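Local coordinates for glycosyl hydrolase family 2, TIM barrel domain protein (Faecalibacterium prausnitzii A2-165, PDB 6ED2) that probably hydrolyses beta-D-glucuronides, as a gut bacterial beta-glucuronidase of glycosyl hydrolase family 2, at residues H565-V579 and F615-R629. Numbering follows the deposited sequence.
Sequences HAVFDHYDFVQGELV and FRKRWTTLPVDFKKR
Two carboxylates share one guanidinium: Arg618 grips Glu577 side-on through NE and NH2 and Asp569 end-on through NH1 and NH2, so NH2 serves both acids. The bond from Arg618 NH2 to Glu577 OE1 (2.7 Å) is almost straight at 179°, the two groups nearly coplanar. Extended from CG to NE, Arg618 lays its guanidinium flat on the His565 ring, centres 4.2 Å apart, with Leu622 CD1 over the rim of the opposite face. Glu577 OE2 also accepts from Trp619 NE1 at 2.9 Å, above the carboxylate plane, and OE1 from Tyr315. Farther along the strand, Phe615 CZ touches Val579 CG2 at 3.6 Å.

Bends at chi2 (78°) and chi4 (-57°) bring the Lys627 ammonium into the turn after helix 554-570, where NZ donates to Phe568 O (3.0 Å) and Val574 O (2.6 Å), and weakly to Tyr571 O. A water links NZ to Asp569 OD1. Gln575 NE2 donates to Lys627 O at 3.0 Å, in the carbonyl plane, and to Asp572 O; Gln575 OE1 accepts from Arg306 NH2. Arg618 and its neighbours join helix 610-621 to helix 554-570 and strand 574-580, while the C-terminal tail covers the turn into this strand, which closes the (beta/alpha)8 TIM barrel.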
# COMPACT_ATOMS: atom_id res chain seq x y z
N HIS A 565 -26.77 -0.17 8.61
CA HIS A 565 -27.85 0.61 7.99
C HIS A 565 -29.17 -0.15 8.02
O HIS A 565 -30.23 0.47 8.10
CB HIS A 565 -27.47 0.99 6.55
CG HIS A 565 -26.34 1.96 6.47
ND1 HIS A 565 -25.44 1.98 5.43
CD2 HIS A 565 -25.96 2.95 7.31
CE1 HIS A 565 -24.56 2.94 5.63
NE2 HIS A 565 -24.85 3.55 6.76
N ALA A 566 -29.12 -1.48 7.95
CA ALA A 566 -30.34 -2.27 8.09
C ALA A 566 -30.96 -2.07 9.47
O ALA A 566 -32.18 -1.96 9.59
CB ALA A 566 -30.05 -3.74 7.82
N VAL A 567 -30.13 -2.00 10.51
CA VAL A 567 -30.64 -1.63 11.82
C VAL A 567 -31.26 -0.23 11.78
O VAL A 567 -32.42 -0.05 12.17
CB VAL A 567 -29.53 -1.73 12.89
CG1 VAL A 567 -30.08 -1.30 14.23
CG2 VAL A 567 -28.99 -3.17 12.95
N PHE A 568 -30.49 0.77 11.29
CA PHE A 568 -31.01 2.14 11.20
C PHE A 568 -32.38 2.14 10.54
O PHE A 568 -33.33 2.75 11.04
CB PHE A 568 -30.10 3.05 10.35
CG PHE A 568 -28.75 3.38 10.96
CD1 PHE A 568 -28.32 2.84 12.16
CD2 PHE A 568 -27.89 4.23 10.27
CE1 PHE A 568 -27.09 3.15 12.68
CE2 PHE A 568 -26.64 4.55 10.78
CZ PHE A 568 -26.23 4.01 11.99
N ASP A 569 -32.47 1.47 9.39
CA ASP A 569 -33.64 1.56 8.54
C ASP A 569 -34.85 0.88 9.17
O ASP A 569 -35.98 1.15 8.76
CB ASP A 569 -33.33 0.98 7.16
CG ASP A 569 -32.33 1.85 6.37
OD1 ASP A 569 -32.13 3.03 6.77
OD2 ASP A 569 -31.78 1.38 5.33
N HIS A 570 -34.63 0.03 10.16
CA HIS A 570 -35.71 -0.67 10.83
C HIS A 570 -36.58 0.24 11.70
O HIS A 570 -37.75 -0.09 11.92
CB HIS A 570 -35.14 -1.80 11.68
CG HIS A 570 -36.17 -2.70 12.26
ND1 HIS A 570 -36.96 -3.52 11.48
CD2 HIS A 570 -36.57 -2.90 13.54
CE1 HIS A 570 -37.79 -4.20 12.26
NE2 HIS A 570 -37.57 -3.84 13.51
N TYR A 571 -36.06 1.36 12.19
CA TYR A 571 -36.71 2.15 13.24
C TYR A 571 -37.15 3.51 12.70
O TYR A 571 -36.31 4.28 12.22
CB TYR A 571 -35.77 2.33 14.44
CG TYR A 571 -35.42 1.03 15.12
CD1 TYR A 571 -36.22 0.51 16.13
CD2 TYR A 571 -34.28 0.31 14.74
CE1 TYR A 571 -35.91 -0.69 16.75
CE2 TYR A 571 -33.95 -0.89 15.36
CZ TYR A 571 -34.77 -1.39 16.36
OH TYR A 571 -34.45 -2.58 16.99
N ASP A 572 -38.44 3.81 12.82
CA ASP A 572 -38.98 5.05 12.26
C ASP A 572 -38.41 6.29 12.94
O ASP A 572 -38.42 7.37 12.35
CB ASP A 572 -40.52 5.05 12.35
CG ASP A 572 -41.06 5.46 13.75
OD1 ASP A 572 -40.67 4.84 14.78
OD2 ASP A 572 -41.88 6.42 13.83
N PHE A 573 -37.89 6.15 14.16
CA PHE A 573 -37.39 7.31 14.88
C PHE A 573 -35.95 7.66 14.51
O PHE A 573 -35.48 8.74 14.89
CB PHE A 573 -37.51 7.11 16.39
CG PHE A 573 -36.87 5.83 16.91
CD1 PHE A 573 -35.49 5.74 17.09
CD2 PHE A 573 -37.65 4.73 17.24
CE1 PHE A 573 -34.90 4.59 17.58
CE2 PHE A 573 -37.07 3.57 17.73
CZ PHE A 573 -35.69 3.50 17.90
N VAL A 574 -35.24 6.80 13.78
CA VAL A 574 -33.88 7.13 13.35
C VAL A 574 -34.00 8.10 12.19
O VAL A 574 -34.50 7.75 11.12
CB VAL A 574 -33.08 5.88 12.95
CG1 VAL A 574 -31.73 6.31 12.38
CG2 VAL A 574 -32.87 4.96 14.16
N GLN A 575 -33.56 9.34 12.41
CA GLN A 575 -33.77 10.39 11.43
C GLN A 575 -32.47 10.97 10.89
O GLN A 575 -32.49 12.01 10.21
CB GLN A 575 -34.64 11.50 12.03
CG GLN A 575 -36.07 11.06 12.28
CD GLN A 575 -36.81 10.82 10.98
OE1 GLN A 575 -36.75 11.63 10.07
NE2 GLN A 575 -37.54 9.69 10.89
N GLY A 576 -31.35 10.32 11.15
CA GLY A 576 -30.10 10.82 10.61
C GLY A 576 -28.96 9.85 10.83
O GLY A 576 -28.94 9.13 11.84
N GLU A 577 -28.02 9.81 9.88
CA GLU A 577 -26.81 8.99 10.00
C GLU A 577 -25.62 9.86 9.65
O GLU A 577 -25.49 10.34 8.52
CB GLU A 577 -26.88 7.76 9.08
CG GLU A 577 -27.28 8.08 7.64
CD GLU A 577 -27.71 6.84 6.87
OE1 GLU A 577 -28.80 6.28 7.16
OE2 GLU A 577 -26.95 6.42 5.97
N LEU A 578 -24.75 10.09 10.62
CA LEU A 578 -23.50 10.79 10.39
C LEU A 578 -22.42 9.80 10.76
O LEU A 578 -22.32 9.40 11.93
CB LEU A 578 -23.41 12.08 11.20
CG LEU A 578 -24.56 13.07 11.06
CD1 LEU A 578 -24.26 14.31 11.88
CD2 LEU A 578 -24.86 13.45 9.63
N VAL A 579 -21.66 9.36 9.76
CA VAL A 579 -20.72 8.26 9.95
C VAL A 579 -19.40 8.84 10.44
O VAL A 579 -19.07 10.00 10.17
CB VAL A 579 -20.56 7.44 8.65
CG1 VAL A 579 -19.82 8.24 7.57
CG2 VAL A 579 -19.87 6.10 8.91
N PHE A 615 -21.72 4.69 0.31
CA PHE A 615 -22.50 5.80 0.82
C PHE A 615 -23.06 6.65 -0.31
O PHE A 615 -24.19 7.14 -0.21
CB PHE A 615 -21.67 6.66 1.76
CG PHE A 615 -21.65 6.17 3.18
CD1 PHE A 615 -22.81 6.20 3.96
CD2 PHE A 615 -20.48 5.66 3.74
CE1 PHE A 615 -22.80 5.74 5.28
CE2 PHE A 615 -20.46 5.19 5.07
CZ PHE A 615 -21.62 5.23 5.83
N ARG A 616 -22.29 6.83 -1.38
CA ARG A 616 -22.77 7.65 -2.50
C ARG A 616 -24.03 7.06 -3.10
O ARG A 616 -25.00 7.77 -3.37
CB ARG A 616 -21.68 7.79 -3.57
CG ARG A 616 -22.15 8.52 -4.81
CD ARG A 616 -20.99 8.88 -5.71
NE ARG A 616 -21.32 10.00 -6.58
CZ ARG A 616 -21.34 9.93 -7.91
NH1 ARG A 616 -21.04 8.79 -8.53
NH2 ARG A 616 -21.66 11.00 -8.63
N LYS A 617 -24.02 5.75 -3.35
CA LYS A 617 -25.22 5.11 -3.89
C LYS A 617 -26.38 5.22 -2.92
O LYS A 617 -27.51 5.53 -3.31
CB LYS A 617 -24.93 3.65 -4.24
CG LYS A 617 -26.19 2.90 -4.69
CD LYS A 617 -25.86 1.52 -5.28
CE LYS A 617 -27.08 0.60 -5.38
NZ LYS A 617 -26.68 -0.85 -5.45
N ARG A 618 -26.12 4.98 -1.63
CA ARG A 618 -27.20 5.04 -0.65
C ARG A 618 -27.72 6.47 -0.49
O ARG A 618 -28.93 6.71 -0.60
CB ARG A 618 -26.72 4.48 0.70
CG ARG A 618 -27.74 4.61 1.83
CD ARG A 618 -27.23 3.95 3.11
NE ARG A 618 -27.99 4.35 4.28
CZ ARG A 618 -29.12 3.76 4.68
NH1 ARG A 618 -29.61 2.73 4.00
NH2 ARG A 618 -29.76 4.20 5.76
N TRP A 619 -26.82 7.43 -0.25
CA TRP A 619 -27.25 8.77 0.14
C TRP A 619 -27.92 9.51 -1.01
O TRP A 619 -28.81 10.33 -0.77
CB TRP A 619 -26.06 9.56 0.66
CG TRP A 619 -25.69 9.20 2.06
CD1 TRP A 619 -26.40 8.42 2.93
CD2 TRP A 619 -24.51 9.61 2.76
NE1 TRP A 619 -25.74 8.32 4.13
CE2 TRP A 619 -24.58 9.04 4.06
CE3 TRP A 619 -23.40 10.40 2.42
CZ2 TRP A 619 -23.58 9.25 5.01
CZ3 TRP A 619 -22.41 10.59 3.37
CH2 TRP A 619 -22.51 10.01 4.65
N THR A 620 -27.50 9.26 -2.25
CA THR A 620 -28.15 9.86 -3.41
C THR A 620 -29.39 9.11 -3.84
O THR A 620 -30.17 9.64 -4.63
CB THR A 620 -27.19 9.95 -4.61
OG1 THR A 620 -26.86 8.63 -5.05
CG2 THR A 620 -25.91 10.72 -4.23
N THR A 621 -29.60 7.89 -3.34
CA THR A 621 -30.82 7.16 -3.60
C THR A 621 -31.91 7.45 -2.57
O THR A 621 -33.08 7.56 -2.93
CB THR A 621 -30.52 5.65 -3.65
OG1 THR A 621 -29.69 5.38 -4.78
CG2 THR A 621 -31.80 4.84 -3.76
N LEU A 622 -31.54 7.57 -1.29
CA LEU A 622 -32.54 7.92 -0.28
C LEU A 622 -33.15 9.29 -0.58
O LEU A 622 -32.40 10.25 -0.81
CB LEU A 622 -31.91 7.95 1.12
CG LEU A 622 -31.35 6.64 1.67
CD1 LEU A 622 -30.72 6.87 3.04
CD2 LEU A 622 -32.46 5.59 1.76
N PRO A 623 -34.47 9.41 -0.59
CA PRO A 623 -35.08 10.74 -0.77
C PRO A 623 -34.73 11.67 0.38
O PRO A 623 -34.34 11.23 1.48
CB PRO A 623 -36.59 10.44 -0.82
CG PRO A 623 -36.75 9.15 -0.12
CD PRO A 623 -35.48 8.36 -0.44
N VAL A 624 -34.87 12.97 0.13
CA VAL A 624 -34.47 13.95 1.14
C VAL A 624 -35.30 13.78 2.41
O VAL A 624 -34.80 14.00 3.52
CB VAL A 624 -34.57 15.39 0.57
CG1 VAL A 624 -35.93 15.64 -0.03
CG2 VAL A 624 -34.26 16.43 1.64
N ASP A 625 -36.55 13.32 2.28
CA ASP A 625 -37.46 13.12 3.41
C ASP A 625 -37.66 11.64 3.74
O ASP A 625 -38.73 11.22 4.18
CB ASP A 625 -38.81 13.79 3.13
CG ASP A 625 -39.54 13.16 1.94
OD1 ASP A 625 -38.87 12.61 1.05
OD2 ASP A 625 -40.78 13.22 1.91
N PHE A 626 -36.61 10.84 3.53
CA PHE A 626 -36.60 9.44 3.93
C PHE A 626 -37.02 9.28 5.39
O PHE A 626 -36.73 10.13 6.23
CB PHE A 626 -35.19 8.89 3.71
CG PHE A 626 -35.02 7.46 4.08
CD1 PHE A 626 -33.99 7.08 4.94
CD2 PHE A 626 -35.83 6.47 3.53
CE1 PHE A 626 -33.79 5.75 5.28
CE2 PHE A 626 -35.64 5.13 3.85
CZ PHE A 626 -34.62 4.77 4.74
N LYS A 627 -37.72 8.17 5.66
CA LYS A 627 -38.11 7.72 7.00
C LYS A 627 -39.32 8.48 7.51
O LYS A 627 -39.23 9.22 8.49
CB LYS A 627 -36.96 7.86 8.00
CG LYS A 627 -36.88 6.68 8.94
CD LYS A 627 -36.23 5.51 8.24
CE LYS A 627 -35.62 4.60 9.26
NZ LYS A 627 -34.64 5.33 10.09
N LYS A 628 -40.46 8.28 6.84
CA LYS A 628 -41.72 8.83 7.33
C LYS A 628 -42.04 8.24 8.70
O LYS A 628 -41.70 7.09 9.01
CB LYS A 628 -42.85 8.56 6.33
CG LYS A 628 -42.76 9.46 5.08
CD LYS A 628 -43.89 9.18 4.07
CE LYS A 628 -43.81 10.11 2.86
NZ LYS A 628 -42.45 10.09 2.23
N ARG A 629 -42.68 9.05 9.53
CA ARG A 629 -42.61 8.85 10.97
C ARG A 629 -43.94 8.33 11.54
O ARG A 629 -44.87 8.03 10.78
CB ARG A 629 -42.20 10.18 11.60
CG ARG A 629 -41.98 10.20 13.06
CD ARG A 629 -40.64 9.67 13.42
NE ARG A 629 -40.74 8.99 14.71
CZ ARG A 629 -40.24 9.46 15.85
NH1 ARG A 629 -40.40 8.76 16.98
NH2 ARG A 629 -39.57 10.60 15.85
O HOH W 1 -32.41 4.86 8.62